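PDB 4PF1: peptidase S15/CocE/NonD from Thaumarchaeota archaeon SCGC AB-539-E09, which is an aminopeptidase, probably a serine peptidase of the S15/CocE alpha/beta-hydrolase family that trims peptides from their N-terminus. Local coordinates for residues R336-L341 / W456-Q461. Numbering follows the deposited sequence.
Sequences RSLGPL and WLVDDQ
Val-458 lays its two methyl branches over the Leu-338 to Leu-341 turn, each branch on different atoms. CG1 meets both leucines, 3.7 Å from Leu-341 CD1 and 4.0 Å from Leu-338 CD2, so it bridges the first and last residues of the turn. CG2 lies mainly over the backbone, 3.6 Å from Leu-338 O, and also reaches Leu-338 CG and the ring carbon Pro-340 CD, the latter at 4.2 Å. The split follows from the valine's chi1 of -62°, which sets CG1 opposite the carbonyl carbon and CG2 between that carbon and the backbone N. Both leucine side chains slant across the valine.

The receiving surface is a type II' beta turn at the tip of a two-stranded hairpin, closed by two backbone hydrogen bonds, Leu-338 N to Leu-341 O (2.9 Å) and Leu-341 N to Leu-338 O (3.1 Å). Leu-338 O is thus already bonded within the turn when CG2 packs on it. Gly-339, with its positive phi of 65°, suits this turn: a CB there would run into CD of Pro-340 and press on CG2 of Val-458.

The hairpin follows strand 319-324 of the main alpha/beta-hydrolase sheet, while Val-458 belongs to the C-terminal non-catalytic S15 region, making this apolar packing between the two parts of the chain. Exchanging Val-458 for an alanine would probably open a gap between Leu-338 CD2 and Leu-341 CD1 and leave Pro-340 CD without its neighbour here. Beyond the valine, Tyr-524 adds to the join, its hydroxyl hydrogen-bonded to Val-458 O, and Pro-340 rests against the same residue, while the Leu-341 side chain also touches Gln-526 of strand 525-534.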
loop_
_atom_site.group_PDB
_atom_site.type_symbol
_atom_site.label_atom_id
_atom_site.label_comp_id
_atom_site.label_asym_id
_atom_site.label_seq_id
_atom_site.Cartn_x
_atom_site.Cartn_y
_atom_site.Cartn_z
ATOM N N ARG A 336 5.086 1.671 -18.349
ATOM C CA ARG A 336 3.805 2.386 -18.424
ATOM C C ARG A 336 3.909 3.722 -17.712
ATOM O O ARG A 336 3.212 4.671 -18.071
ATOM C CB ARG A 336 2.675 1.556 -17.792
ATOM C CG ARG A 336 2.231 0.373 -18.629
ATOM C CD ARG A 336 1.204 -0.466 -17.898
ATOM N NE ARG A 336 0.896 -1.697 -18.626
ATOM C CZ ARG A 336 1.544 -2.847 -18.460
ATOM N NH1 ARG A 336 2.542 -2.935 -17.588
ATOM N NH2 ARG A 336 1.200 -3.916 -19.164
ATOM N N SER A 337 4.759 3.781 -16.673
ATOM C CA SER A 337 4.952 4.969 -15.846
ATOM C C SER A 337 6.384 5.031 -15.316
ATOM O O SER A 337 7.143 4.080 -15.495
ATOM C CB SER A 337 3.964 4.955 -14.678
ATOM O OG SER A 337 4.212 3.863 -13.809
ATOM N N LEU A 338 6.745 6.157 -14.670
ATOM C CA LEU A 338 8.031 6.377 -14.004
ATOM C C LEU A 338 7.824 7.402 -12.904
ATOM O O LEU A 338 7.673 8.594 -13.186
ATOM C CB LEU A 338 9.130 6.822 -14.985
ATOM C CG LEU A 338 10.522 7.023 -14.359
ATOM C CD1 LEU A 338 11.143 5.698 -13.945
ATOM C CD2 LEU A 338 11.429 7.739 -15.299
ATOM N N GLY A 339 7.743 6.920 -11.668
ATOM C CA GLY A 339 7.418 7.760 -10.524
ATOM C C GLY A 339 5.998 8.285 -10.662
ATOM O O GLY A 339 5.080 7.501 -10.924
ATOM N N PRO A 340 5.792 9.624 -10.631
ATOM C CA PRO A 340 4.429 10.152 -10.805
ATOM C C PRO A 340 4.019 10.303 -12.276
ATOM O O PRO A 340 2.839 10.527 -12.554
ATOM C CB PRO A 340 4.479 11.520 -10.106
ATOM C CG PRO A 340 5.916 11.721 -9.668
ATOM C CD PRO A 340 6.752 10.709 -10.367
ATOM N N LEU A 341 4.989 10.193 -13.216
ATOM C CA LEU A 341 4.730 10.355 -14.651
ATOM C C LEU A 341 4.079 9.121 -15.243
ATOM O O LEU A 341 4.566 8.016 -15.031
ATOM C CB LEU A 341 6.021 10.683 -15.428
ATOM C CG LEU A 341 6.892 11.840 -14.917
ATOM C CD1 LEU A 341 8.057 12.070 -15.844
ATOM C CD2 LEU A 341 6.091 13.128 -14.779
ATOM N N TRP A 456 14.693 8.427 -9.537
ATOM C CA TRP A 456 15.314 9.647 -9.013
ATOM C C TRP A 456 15.439 10.812 -10.014
ATOM O O TRP A 456 15.294 11.959 -9.592
ATOM C CB TRP A 456 16.661 9.329 -8.330
ATOM C CG TRP A 456 17.927 9.737 -9.033
ATOM C CD1 TRP A 456 18.805 8.907 -9.666
ATOM C CD2 TRP A 456 18.583 11.010 -8.932
ATOM N NE1 TRP A 456 19.934 9.602 -10.035
ATOM C CE2 TRP A 456 19.817 10.901 -9.613
ATOM C CE3 TRP A 456 18.226 12.252 -8.375
ATOM C CZ2 TRP A 456 20.684 11.988 -9.770
ATOM C CZ3 TRP A 456 19.087 13.327 -8.531
ATOM C CH2 TRP A 456 20.303 13.190 -9.212
ATOM N N LEU A 457 15.639 10.547 -11.317
ATOM C CA LEU A 457 15.794 11.642 -12.280
ATOM C C LEU A 457 14.486 12.421 -12.560
ATOM O O LEU A 457 14.546 13.478 -13.194
ATOM C CB LEU A 457 16.439 11.169 -13.592
ATOM C CG LEU A 457 17.957 10.903 -13.523
ATOM C CD1 LEU A 457 18.497 10.549 -14.880
ATOM C CD2 LEU A 457 18.722 12.112 -12.967
ATOM N N VAL A 458 13.327 11.943 -12.047
ATOM C CA VAL A 458 12.056 12.669 -12.185
ATOM C C VAL A 458 11.571 13.158 -10.792
ATOM O O VAL A 458 10.423 13.581 -10.652
ATOM C CB VAL A 458 10.947 11.891 -12.967
ATOM C CG1 VAL A 458 11.381 11.613 -14.401
ATOM C CG2 VAL A 458 10.535 10.602 -12.257
ATOM N N ASP A 459 12.479 13.154 -9.785
ATOM C CA ASP A 459 12.193 13.607 -8.416
ATOM C C ASP A 459 11.689 15.048 -8.371
ATOM O O ASP A 459 12.115 15.883 -9.172
ATOM C CB ASP A 459 13.461 13.519 -7.546
ATOM C CG ASP A 459 13.640 12.250 -6.734
ATOM O OD1 ASP A 459 12.832 11.309 -6.908
ATOM O OD2 ASP A 459 14.589 12.197 -5.927
ATOM N N ASP A 460 10.818 15.344 -7.392
ATOM C CA ASP A 460 10.340 16.693 -7.126
ATOM C C ASP A 460 11.513 17.496 -6.562
ATOM O O ASP A 460 12.184 17.042 -5.636
ATOM C CB ASP A 460 9.138 16.655 -6.153
ATOM C CG ASP A 460 8.590 18.006 -5.728
ATOM O OD1 ASP A 460 8.677 18.967 -6.530
ATOM O OD2 ASP A 460 8.023 18.091 -4.621
ATOM N N GLN A 461 11.828 18.624 -7.196
ATOM C CA GLN A 461 12.964 19.448 -6.798
ATOM C C GLN A 461 12.532 20.615 -5.884
ATOM O O GLN A 461 13.314 21.544 -5.671
ATOM C CB GLN A 461 13.732 19.951 -8.042
ATOM C CG GLN A 461 14.408 18.824 -8.860
ATOM C CD GLN A 461 15.343 17.963 -8.037
ATOM O OE1 GLN A 461 16.404 18.405 -7.590
ATOM N NE2 GLN A 461 14.965 16.704 -7.817
#